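Local coordinates for protein beta-d-glucoside glucohydrolase (Hypocrea jecorina, PDB 3ZZ1) that probably hydrolyses terminal, non-reducing beta-D-glucosyl residues to release beta-D-glucose, as a secreted family 3 glycoside hydrolase of cellulose degradation, at residues A[347-352]-A[430-435]; A[474-479]-A[495-500]; A[416-421]-A[462-467]; A[326-331]-A[514-519]. One frame throughout, in Å; residues are numbered along the deposited sequence.

All four contacts lie on one side of the chain's centre. Interactions 1 and 2, with centres about 9 Å apart, belong to the same six-stranded mixed sheet of the family 3 C-terminal domain, where strands 430-437 and 476-482 are neighbours. Interaction 3, centred about 12 Å from interaction 1, joins two helices beside the face bearing Val352 and Val433; its Val466 reaches Val478 and Val497. Along the chain, the segments of interactions 1 and 3 alternate, interaction 2 follows both, and all three are nested inside the loop closed by interaction 4, centred about 17 Å from interactions 1 and 2. Interaction 4, where the N-terminal TIM-barrel-type domain and the C-terminal domain meet, packs Leu514 against Phe434 and Val479.

Interaction 1 of 4, residues A[347-352]-A[430-435]; sequences ASIAVV and VAIVFI
Parallel strands 348-352 and 430-437 run side by side inside the alpha/beta sandwich of the family 3 C-terminal domain, pairing Ile349 with Val430 through to Val352 with Val433. The axes of 348-352 and 430-435 approach to 4.7 Å, with 16° between their directions. Four backbone bonds join them in the alternating parallel pattern: Ala350 N gives to Val430 O, Ile432 N to Ala350 O at 2.8 Å, Val352 N to Ile432 O, and Phe434 N to Val352 O at 2.8 Å. On one face Ile349 CG1 lies alongside Val430 CG2, 3.7 Å away, both side chains pointing the same way. With chi1 of Ile349 at -72°, its CG2 stands anti to the backbone N and meets Ile432 CD1, 3.8 Å away. Val351 CG1 meets Phe434 CE1 at 3.8 Å, while Val352 O sits in the ring plane at the edge of Phe434. The reverse face carries smaller groups, with Ala350 CB 4.1 Å from Ala431 CB. Helix 462-472 covers this alanine and valine face through Leu465 and Val469; Ile399 of helix 395-404 packs on Val351 and Phe434, and strands 409-413 and 476-482 flank the pair.

Interaction 2 of 4, residues A[474-479]-A[495-500]; sequences SNVIVV and PQVKAV
Strand segments 476-479 and 497-500 run parallel with an angle of 29° between their axes, and a beta bulge shifts their register by one residue between Val476 and Ile477. At the bulge Val476 O takes two backbone donors, Lys498 N at 2.9 Å and, more weakly, Ala499 N at 3.4 Å. Regular bonds lie before and after it, from Val476 N to Gln496 O and from Val478 N to Ala499 O. At the start of the pair Lys498 bends at chi2 (-75°) and again at chi4, which carries NZ across to Ser474 O at 2.8 Å, above that carbonyl's plane; a weak bond to Asn475 OD1 adds to it. A methionine in its place would probably leave Ser474 O without this donor and Asn475 freer to turn. Gln496 lays CG along Ser474 CA; deeper in, the side chains are apolar: Val478 CG2 meets Val497 CG1 at 3.8 Å, and Ile477 CG1 rests on Ala499 CB at 3.9 Å. Val466 of helix 462-472 and Ile491 of helix 489-492 pack on the Val478 and Val497 side. Opposite, Leu341 and Leu343 reach Ile477, and strand 430-437 bonds along the far edge of 476-482.

Interaction 3 of 4, residues A[416-421]-A[462-467]; sequences DNTSSG and GNALVQ
Leu465 of helix 462-472 reaches the N-terminal end of helix 418-425 and the residues leading into it, a contact on one side of the alpha/beta sandwich in the family 3 C-terminal domain. No hydrogen bond crosses between the segments; van der Waals contact does the work. Leu465 has CG anti to its backbone N (chi1 -175°), which sends the two methyls across to those residues. CD1 fits among backbone atoms, 3.7 Å from both Asp416 O and Asn417 O, and CD2 comes to Asp416 OD1 at 3.6 Å, the two side chains crossing at about a right angle. The carboxylate's other oxygen, OD2, is hydrogen-bonded to Ser354 OG. Cutting Leu465 back to an alanine is likely to open a gap against the carbonyls of Asp416 and Asn417 and leave the carboxylate of Asp416 without its methyl neighbour. Gly421 suits this closeness, since a beta carbon on it would come tight against Leu465 CD1. Hydrogen bonds inside 416-421 cap the helix: OD1 of Asn417, the N-cap, accepts from Ser420 N at 2.9 Å along a fairly straight line (162°) and weakly from Ser419 N, while Asn417 O takes Gly421 N in the first helical bond. Beside Leu465, nearer the surface, Thr418 turns its methyl to the backbone of the neighbouring helix, CG2 lying 3.8 Å from Ala464 O.

Interaction 4 of 4, residues A[326-331]-A[514-519]; sequences IARDGI and LVDVLW
Ile331 and Val517 make the close-packed apolar half of this contact, sliding past each other in opposite directions with CD1 of Ile331 3.9 Å from CG2 of Val517. The same isoleucine methyl lies 4.0 Å from Leu514 CA, against the backbone of helix 510-518, and Val517 CG2 also touches Arg328 O, so that one valine branch fills the corner between Ile331 and the carbonyl of Arg328. Ile331, Leu514 and Val517 are all buried. The two helices stand at the meeting of the family's domains: Ile326, on helix 320-329, packs on Leu89 and Arg93 of helix 87-103 in the N-terminal barrel region, whereas helix 510-518 belongs to the C-terminal alpha/beta sandwich. On the Arg328 side the aliphatic part still packs closely, and it is the charged ends that are separated and bridged by water. Here Arg328 crosses the aspartate at about a right angle, its CD 3.5 Å from Asp516 OD2. The water accepts from Arg328 NH1 at 2.8 Å and donates to Asp516 OD2 at 2.6 Å. Asp516 OD2 finds its direct salt bridge with Arg324, and Arg328, bent at chi3 (68°), turns side-on to its own neighbour. It grips both oxygens of Asp329, NE to OD1 at 2.9 Å and NH2 to OD2 at 3.1 Å, each met from above the carboxylate plane.

Interaction 1 of 4, residues A[347-352]-A[430-435]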
loop_
_atom_site.group_PDB
_atom_site.type_symbol
_atom_site.label_atom_id
_atom_site.label_comp_id
_atom_site.label_asym_id
_atom_site.label_seq_id
_atom_site.Cartn_x
_atom_site.Cartn_y
_atom_site.Cartn_z
ATOM N N ALA A 347 -7.458 23.363 31.190
ATOM C CA ALA A 347 -6.604 24.482 31.607
ATOM C C ALA A 347 -5.148 24.259 31.197
ATOM O O ALA A 347 -4.434 25.215 30.871
ATOM C CB ALA A 347 -6.714 24.722 33.116
ATOM N N SER A 348 -4.720 22.995 31.198
ATOM C CA SER A 348 -3.340 22.651 30.874
ATOM C C SER A 348 -3.190 21.324 30.122
ATOM O O SER A 348 -3.940 20.370 30.349
ATOM C CB SER A 348 -2.480 22.640 32.144
ATOM O OG SER A 348 -2.960 21.682 33.068
ATOM N N ILE A 349 -2.209 21.288 29.225
ATOM C CA ILE A 349 -1.868 20.090 28.462
ATOM C C ILE A 349 -0.366 19.847 28.565
ATOM O O ILE A 349 0.425 20.773 28.381
ATOM C CB ILE A 349 -2.267 20.231 26.962
ATOM C CG1 ILE A 349 -3.790 20.163 26.797
ATOM C CG2 ILE A 349 -1.596 19.146 26.108
ATOM C CD1 ILE A 349 -4.296 20.478 25.390
ATOM N N ALA A 350 0.021 18.610 28.865
ATOM C CA ALA A 350 1.413 18.193 28.721
ATOM C C ALA A 350 1.609 17.451 27.395
ATOM O O ALA A 350 0.807 16.592 27.023
ATOM C CB ALA A 350 1.843 17.325 29.887
ATOM N N VAL A 351 2.674 17.803 26.684
ATOM C CA VAL A 351 3.041 17.134 25.445
ATOM C C VAL A 351 4.408 16.507 25.680
ATOM O O VAL A 351 5.363 17.199 26.030
ATOM C CB VAL A 351 3.051 18.113 24.238
ATOM C CG1 VAL A 351 3.555 17.425 22.981
ATOM C CG2 VAL A 351 1.648 18.677 23.996
ATOM N N VAL A 352 4.486 15.193 25.510
ATOM C CA VAL A 352 5.657 14.427 25.936
ATOM C C VAL A 352 6.121 13.468 24.843
ATOM O O VAL A 352 5.317 12.721 24.276
ATOM C CB VAL A 352 5.363 13.641 27.244
ATOM C CG1 VAL A 352 6.536 12.737 27.625
ATOM C CG2 VAL A 352 5.032 14.592 28.394
ATOM N N VAL A 430 -4.632 16.939 31.179
ATOM C CA VAL A 430 -4.329 15.784 30.333
ATOM C C VAL A 430 -2.858 15.777 29.921
ATOM O O VAL A 430 -2.199 16.820 29.900
ATOM C CB VAL A 430 -5.221 15.701 29.057
ATOM C CG1 VAL A 430 -6.701 15.555 29.420
ATOM C CG2 VAL A 430 -4.999 16.908 28.146
ATOM N N ALA A 431 -2.358 14.589 29.606
ATOM C CA ALA A 431 -1.002 14.418 29.118
ATOM C C ALA A 431 -1.040 13.602 27.837
ATOM O O ALA A 431 -1.602 12.505 27.812
ATOM C CB ALA A 431 -0.142 13.731 30.169
ATOM N N ILE A 432 -0.449 14.151 26.777
ATOM C CA ILE A 432 -0.419 13.492 25.473
ATOM C C ILE A 432 0.998 12.988 25.201
ATOM O O ILE A 432 1.921 13.790 25.044
ATOM C CB ILE A 432 -0.897 14.432 24.327
ATOM C CG1 ILE A 432 -2.188 15.167 24.720
ATOM C CG2 ILE A 432 -1.101 13.639 23.046
ATOM C CD1 ILE A 432 -2.612 16.294 23.760
ATOM N N VAL A 433 1.157 11.664 25.150
ATOM C CA VAL A 433 2.469 11.030 24.970
ATOM C C VAL A 433 2.634 10.503 23.545
ATOM O O VAL A 433 1.740 9.839 23.006
ATOM C CB VAL A 433 2.709 9.883 25.987
ATOM C CG1 VAL A 433 4.166 9.416 25.956
ATOM C CG2 VAL A 433 2.355 10.324 27.385
ATOM N N PHE A 434 3.787 10.799 22.950
ATOM C CA PHE A 434 4.061 10.463 21.554
ATOM C C PHE A 434 5.111 9.378 21.420
ATOM O O PHE A 434 6.264 9.550 21.829
ATOM C CB PHE A 434 4.475 11.711 20.772
ATOM C CG PHE A 434 3.345 12.664 20.525
ATOM C CD1 PHE A 434 2.953 13.571 21.503
ATOM C CD2 PHE A 434 2.651 12.639 19.324
ATOM C CE1 PHE A 434 1.897 14.445 21.281
ATOM C CE2 PHE A 434 1.600 13.511 19.100
ATOM C CZ PHE A 434 1.222 14.415 20.083
ATOM N N ILE A 435 4.691 8.250 20.855
ATOM C CA ILE A 435 5.568 7.103 20.653
ATOM C C ILE A 435 5.543 6.663 19.190
ATOM O O ILE A 435 4.612 6.996 18.451
ATOM C CB ILE A 435 5.226 5.919 21.609
ATOM C CG1 ILE A 435 3.853 5.320 21.283
ATOM C CG2 ILE A 435 5.324 6.355 23.081
ATOM C CD1 ILE A 435 3.515 4.063 22.067
#

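Interaction 2 of 4, residues A[474-479]-A[495-500]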
loop_
_atom_site.group_PDB
_atom_site.type_symbol
_atom_site.label_atom_id
_atom_site.label_comp_id
_atom_site.label_asym_id
_atom_site.label_seq_id
_atom_site.Cartn_x
_atom_site.Cartn_y
_atom_site.Cartn_z
ATOM N N SER A 474 -3.268 11.077 35.785
ATOM C CA SER A 474 -4.422 10.177 35.683
ATOM C C SER A 474 -5.044 10.099 34.288
ATOM O O SER A 474 -5.764 9.149 33.984
ATOM C CB SER A 474 -5.508 10.587 36.682
ATOM O OG SER A 474 -5.285 10.005 37.950
ATOM N N ASN A 475 -4.771 11.100 33.453
ATOM C CA ASN A 475 -5.460 11.252 32.174
ATOM C C ASN A 475 -4.502 11.301 30.993
ATOM O O ASN A 475 -4.226 12.372 30.440
ATOM C CB ASN A 475 -6.345 12.499 32.197
ATOM C CG ASN A 475 -7.547 12.337 33.100
ATOM O OD1 ASN A 475 -8.421 11.505 32.848
ATOM N ND2 ASN A 475 -7.598 13.132 34.162
ATOM N N VAL A 476 -4.011 10.127 30.608
ATOM C CA VAL A 476 -2.986 10.015 29.579
ATOM C C VAL A 476 -3.598 9.647 28.230
ATOM O O VAL A 476 -4.428 8.736 28.133
ATOM C CB VAL A 476 -1.906 8.977 29.968
ATOM C CG1 VAL A 476 -0.789 8.938 28.927
ATOM C CG2 VAL A 476 -1.337 9.294 31.347
ATOM N N ILE A 477 -3.190 10.385 27.201
ATOM C CA ILE A 477 -3.548 10.080 25.826
ATOM C C ILE A 477 -2.279 9.662 25.103
ATOM O O ILE A 477 -1.300 10.402 25.073
ATOM C CB ILE A 477 -4.211 11.291 25.124
ATOM C CG1 ILE A 477 -5.529 11.649 25.823
ATOM C CG2 ILE A 477 -4.448 11.003 23.618
ATOM C CD1 ILE A 477 -6.066 13.018 25.460
ATOM N N VAL A 478 -2.294 8.459 24.543
ATOM C CA VAL A 478 -1.141 7.922 23.828
ATOM C C VAL A 478 -1.358 8.065 22.326
ATOM O O VAL A 478 -2.318 7.517 21.772
ATOM C CB VAL A 478 -0.890 6.438 24.177
ATOM C CG1 VAL A 478 0.267 5.884 23.352
ATOM C CG2 VAL A 478 -0.609 6.271 25.668
ATOM N N VAL A 479 -0.465 8.809 21.681
ATOM C CA VAL A 479 -0.495 8.964 20.235
ATOM C C VAL A 479 0.662 8.174 19.646
ATOM O O VAL A 479 1.818 8.370 20.023
ATOM C CB VAL A 479 -0.431 10.450 19.806
ATOM C CG1 VAL A 479 -0.384 10.573 18.284
ATOM C CG2 VAL A 479 -1.627 11.219 20.364
ATOM N N PRO A 495 -4.091 1.934 34.009
ATOM C CA PRO A 495 -5.436 2.509 34.142
ATOM C C PRO A 495 -5.496 4.003 33.811
ATOM O O PRO A 495 -6.571 4.522 33.504
ATOM C CB PRO A 495 -5.775 2.280 35.623
ATOM C CG PRO A 495 -4.844 1.211 36.074
ATOM C CD PRO A 495 -3.590 1.413 35.292
ATOM N N GLN A 496 -4.346 4.671 33.871
ATOM C CA GLN A 496 -4.238 6.102 33.591
ATOM C C GLN A 496 -4.334 6.431 32.091
ATOM O O GLN A 496 -4.737 7.542 31.715
ATOM C CB GLN A 496 -2.933 6.662 34.168
ATOM C CG GLN A 496 -2.833 6.603 35.692
ATOM C CD GLN A 496 -2.312 5.268 36.217
ATOM O OE1 GLN A 496 -1.916 4.380 35.450
ATOM N NE2 GLN A 496 -2.307 5.125 37.536
ATOM N N VAL A 497 -3.955 5.470 31.247
ATOM C CA VAL A 497 -4.078 5.610 29.796
ATOM C C VAL A 497 -5.555 5.512 29.419
ATOM O O VAL A 497 -6.145 4.426 29.445
ATOM C CB VAL A 497 -3.241 4.544 29.037
ATOM C CG1 VAL A 497 -3.519 4.591 27.527
ATOM C CG2 VAL A 497 -1.762 4.743 29.305
ATOM N N LYS A 498 -6.144 6.656 29.078
ATOM C CA LYS A 498 -7.575 6.735 28.793
ATOM C C LYS A 498 -7.874 6.715 27.300
ATOM O O LYS A 498 -8.942 6.265 26.887
ATOM C CB LYS A 498 -8.184 7.990 29.433
ATOM C CG LYS A 498 -8.078 8.036 30.953
ATOM C CD LYS A 498 -9.068 7.088 31.630
ATOM C CE LYS A 498 -8.815 7.021 33.134
ATOM N NZ LYS A 498 -8.449 8.360 33.695
ATOM N N ALA A 499 -6.935 7.210 26.496
ATOM C CA ALA A 499 -7.098 7.217 25.042
ATOM C C ALA A 499 -5.850 6.747 24.314
ATOM O O ALA A 499 -4.729 7.082 24.704
ATOM C CB ALA A 499 -7.500 8.592 24.552
ATOM N N VAL A 500 -6.065 5.960 23.261
ATOM C CA VAL A 500 -4.991 5.533 22.367
ATOM C C VAL A 500 -5.342 5.915 20.925
ATOM O O VAL A 500 -6.351 5.467 20.373
ATOM C CB VAL A 500 -4.697 4.016 22.480
ATOM C CG1 VAL A 500 -3.566 3.616 21.542
ATOM C CG2 VAL A 500 -4.344 3.633 23.915
#

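Interaction 3 of 4, residues A[416-421]-A[462-467]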
loop_
_atom_site.group_PDB
_atom_site.type_symbol
_atom_site.label_atom_id
_atom_site.label_comp_id
_atom_site.label_asym_id
_atom_site.label_seq_id
_atom_site.Cartn_x
_atom_site.Cartn_y
_atom_site.Cartn_z
ATOM N N ASP A 416 12.643 11.748 25.127
ATOM C CA ASP A 416 12.018 10.526 25.621
ATOM C C ASP A 416 12.485 10.182 27.041
ATOM O O ASP A 416 12.373 9.038 27.489
ATOM C CB ASP A 416 12.267 9.377 24.638
ATOM C CG ASP A 416 11.701 9.666 23.255
ATOM O OD1 ASP A 416 10.535 10.112 23.157
ATOM O OD2 ASP A 416 12.425 9.454 22.263
ATOM N N ASN A 417 13.005 11.187 27.744
ATOM C CA ASN A 417 13.389 11.035 29.143
ATOM C C ASN A 417 12.151 10.816 30.012
ATOM O O ASN A 417 11.228 11.637 30.019
ATOM C CB ASN A 417 14.205 12.242 29.624
ATOM C CG ASN A 417 14.789 12.039 31.018
ATOM O OD1 ASN A 417 14.056 11.947 32.007
ATOM N ND2 ASN A 417 16.115 11.971 31.099
ATOM N N THR A 418 12.144 9.696 30.728
ATOM C CA THR A 418 11.009 9.271 31.551
ATOM C C THR A 418 10.721 10.246 32.692
ATOM O O THR A 418 9.560 10.530 33.006
ATOM C CB THR A 418 11.253 7.875 32.157
ATOM O OG1 THR A 418 12.392 7.931 33.024
ATOM C CG2 THR A 418 11.496 6.823 31.058
ATOM N N SER A 419 11.787 10.748 33.308
ATOM C CA SER A 419 11.681 11.666 34.431
ATOM C C SER A 419 11.226 13.053 33.982
ATOM O O SER A 419 10.440 13.705 34.672
ATOM C CB SER A 419 13.016 11.751 35.172
ATOM O OG SER A 419 12.889 12.553 36.331
ATOM N N SER A 420 11.723 13.492 32.826
ATOM C CA SER A 420 11.280 14.745 32.211
ATOM C C SER A 420 9.800 14.682 31.834
ATOM O O SER A 420 9.048 15.626 32.082
ATOM C CB SER A 420 12.121 15.075 30.977
ATOM O OG SER A 420 13.452 15.405 31.327
ATOM N N GLY A 421 9.393 13.560 31.242
ATOM C CA GLY A 421 7.997 13.320 30.891
ATOM C C GLY A 421 7.071 13.327 32.097
ATOM O O GLY A 421 5.951 13.840 32.024
ATOM N N GLY A 462 9.524 3.767 24.418
ATOM C CA GLY A 462 8.155 4.279 24.452
ATOM C C GLY A 462 7.279 3.698 25.545
ATOM O O GLY A 462 6.501 4.421 26.168
ATOM N N ASN A 463 7.406 2.395 25.780
ATOM C CA ASN A 463 6.641 1.733 26.834
ATOM C C ASN A 463 6.941 2.319 28.213
ATOM O O ASN A 463 6.019 2.616 28.968
ATOM C CB ASN A 463 6.870 0.217 26.816
ATOM C CG ASN A 463 5.960 -0.504 25.831
ATOM O OD1 ASN A 463 4.948 0.040 25.378
ATOM N ND2 ASN A 463 6.310 -1.740 25.504
ATOM N N ALA A 464 8.226 2.504 28.516
ATOM C CA ALA A 464 8.656 3.074 29.796
ATOM C C ALA A 464 8.322 4.563 29.892
ATOM O O ALA A 464 8.089 5.087 30.987
ATOM C CB ALA A 464 10.142 2.846 30.011
ATOM N N LEU A 465 8.301 5.240 28.745
ATOM C CA LEU A 465 7.908 6.642 28.706
ATOM C C LEU A 465 6.438 6.799 29.101
ATOM O O LEU A 465 6.101 7.681 29.887
ATOM C CB LEU A 465 8.184 7.265 27.329
ATOM C CG LEU A 465 7.930 8.772 27.151
ATOM C CD1 LEU A 465 8.796 9.631 28.086
ATOM C CD2 LEU A 465 8.168 9.164 25.704
ATOM N N VAL A 466 5.579 5.933 28.564
ATOM C CA VAL A 466 4.146 5.961 28.871
ATOM C C VAL A 466 3.898 5.588 30.336
ATOM O O VAL A 466 3.073 6.216 31.009
ATOM C CB VAL A 466 3.326 5.056 27.903
ATOM C CG1 VAL A 466 1.856 5.000 28.305
ATOM C CG2 VAL A 466 3.444 5.565 26.473
ATOM N N GLN A 467 4.631 4.584 30.822
ATOM C CA GLN A 467 4.570 4.157 32.226
ATOM C C GLN A 467 4.948 5.265 33.214
ATOM O O GLN A 467 4.328 5.390 34.272
ATOM C CB GLN A 467 5.461 2.935 32.458
ATOM C CG GLN A 467 4.933 1.651 31.828
ATOM C CD GLN A 467 5.957 0.535 31.817
ATOM O OE1 GLN A 467 7.163 0.772 31.939
ATOM N NE2 GLN A 467 5.480 -0.698 31.670
#

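Interaction 4 of 4, residues A[326-331]-A[514-519]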
loop_
_atom_site.group_PDB
_atom_site.type_symbol
_atom_site.label_atom_id
_atom_site.label_comp_id
_atom_site.label_asym_id
_atom_site.label_seq_id
_atom_site.Cartn_x
_atom_site.Cartn_y
_atom_site.Cartn_z
ATOM N N ILE A 326 -6.136 12.512 4.136
ATOM C CA ILE A 326 -5.807 11.110 4.394
ATOM C C ILE A 326 -5.107 10.920 5.739
ATOM O O ILE A 326 -5.428 9.989 6.481
ATOM C CB ILE A 326 -4.997 10.483 3.239
ATOM C CG1 ILE A 326 -5.893 10.315 2.004
ATOM C CG2 ILE A 326 -4.418 9.143 3.666
ATOM C CD1 ILE A 326 -5.181 9.770 0.778
ATOM N N ALA A 327 -4.157 11.804 6.048
ATOM C CA ALA A 327 -3.504 11.825 7.356
ATOM C C ALA A 327 -4.538 11.932 8.470
ATOM O O ALA A 327 -4.375 11.335 9.533
ATOM C CB ALA A 327 -2.531 12.983 7.439
ATOM N N ARG A 328 -5.593 12.704 8.207
ATOM C CA ARG A 328 -6.694 12.936 9.145
ATOM C C ARG A 328 -7.635 11.734 9.219
ATOM O O ARG A 328 -7.888 11.206 10.304
ATOM C CB ARG A 328 -7.470 14.196 8.719
ATOM C CG ARG A 328 -8.632 14.585 9.616
ATOM C CD ARG A 328 -9.539 15.616 8.949
ATOM N NE ARG A 328 -10.254 15.064 7.796
ATOM C CZ ARG A 328 -10.321 15.636 6.597
ATOM N NH1 ARG A 328 -9.738 16.805 6.380
ATOM N NH2 ARG A 328 -10.985 15.039 5.613
ATOM N N ASP A 329 -8.141 11.301 8.062
ATOM C CA ASP A 329 -9.178 10.266 7.999
ATOM C C ASP A 329 -8.639 8.847 8.150
ATOM O O ASP A 329 -9.419 7.891 8.233
ATOM C CB ASP A 329 -9.992 10.388 6.700
ATOM C CG ASP A 329 -10.847 11.645 6.658
ATOM O OD1 ASP A 329 -11.055 12.280 7.719
ATOM O OD2 ASP A 329 -11.311 12.003 5.554
ATOM N N GLY A 330 -7.314 8.721 8.184
ATOM C CA GLY A 330 -6.647 7.425 8.323
ATOM C C GLY A 330 -6.247 7.113 9.750
ATOM O O GLY A 330 -5.855 5.981 10.057
ATOM N N ILE A 331 -6.339 8.123 10.619
ATOM C CA ILE A 331 -6.159 7.938 12.056
ATOM C C ILE A 331 -7.193 6.939 12.557
ATOM O O ILE A 331 -8.370 7.024 12.211
ATOM C CB ILE A 331 -6.290 9.281 12.837
ATOM C CG1 ILE A 331 -5.097 10.193 12.532
ATOM C CG2 ILE A 331 -6.408 9.027 14.344
ATOM C CD1 ILE A 331 -5.275 11.634 12.960
ATOM N N LEU A 514 -3.839 15.549 13.279
ATOM C CA LEU A 514 -4.038 15.072 14.648
ATOM C C LEU A 514 -4.943 16.019 15.444
ATOM O O LEU A 514 -5.844 15.572 16.153
ATOM C CB LEU A 514 -2.685 14.884 15.355
ATOM C CG LEU A 514 -2.680 14.321 16.783
ATOM C CD1 LEU A 514 -3.283 12.918 16.858
ATOM C CD2 LEU A 514 -1.271 14.331 17.336
ATOM N N VAL A 515 -4.695 17.319 15.309
ATOM C CA VAL A 515 -5.510 18.348 15.951
ATOM C C VAL A 515 -6.974 18.279 15.492
ATOM O O VAL A 515 -7.881 18.376 16.318
ATOM C CB VAL A 515 -4.912 19.763 15.735
ATOM C CG1 VAL A 515 -5.886 20.846 16.181
ATOM C CG2 VAL A 515 -3.600 19.899 16.491
ATOM N N ASP A 516 -7.192 18.093 14.184
ATOM C CA ASP A 516 -8.546 17.922 13.624
ATOM C C ASP A 516 -9.312 16.864 14.416
ATOM O O ASP A 516 -10.492 17.042 14.737
ATOM C CB ASP A 516 -8.505 17.499 12.142
ATOM C CG ASP A 516 -7.906 18.564 11.217
ATOM O OD1 ASP A 516 -7.776 19.741 11.604
ATOM O OD2 ASP A 516 -7.560 18.210 10.074
ATOM N N VAL A 517 -8.620 15.773 14.737
ATOM C CA VAL A 517 -9.211 14.656 15.467
ATOM C C VAL A 517 -9.241 14.901 16.980
ATOM O O VAL A 517 -10.287 14.736 17.606
ATOM C CB VAL A 517 -8.512 13.314 15.105
ATOM C CG1 VAL A 517 -8.843 12.225 16.108
ATOM C CG2 VAL A 517 -8.910 12.878 13.702
ATOM N N LEU A 518 -8.104 15.307 17.551
ATOM C CA LEU A 518 -7.983 15.517 19.002
ATOM C C LEU A 518 -9.004 16.508 19.559
ATOM O O LEU A 518 -9.563 16.279 20.627
ATOM C CB LEU A 518 -6.566 15.956 19.397
ATOM C CG LEU A 518 -5.393 14.963 19.397
ATOM C CD1 LEU A 518 -4.139 15.666 19.895
ATOM C CD2 LEU A 518 -5.662 13.711 20.229
ATOM N N TRP A 519 -9.235 17.602 18.834
ATOM C CA TRP A 519 -10.204 18.619 19.250
ATOM C C TRP A 519 -11.614 18.382 18.700
ATOM O O TRP A 519 -12.541 19.137 18.995
ATOM C CB TRP A 519 -9.695 20.031 18.936
ATOM C CG TRP A 519 -8.974 20.658 20.109
ATOM C CD1 TRP A 519 -9.522 21.457 21.083
ATOM C CD2 TRP A 519 -7.588 20.516 20.445
ATOM N NE1 TRP A 519 -8.557 21.827 21.996
ATOM C CE2 TRP A 519 -7.361 21.265 21.629
ATOM C CE3 TRP A 519 -6.511 19.833 19.864
ATOM C CZ2 TRP A 519 -6.104 21.348 22.237
ATOM C CZ3 TRP A 519 -5.259 19.921 20.468
ATOM C CH2 TRP A 519 -5.070 20.673 21.644
HETATM O O HOH W 1 -9.279 18.835 8.264
#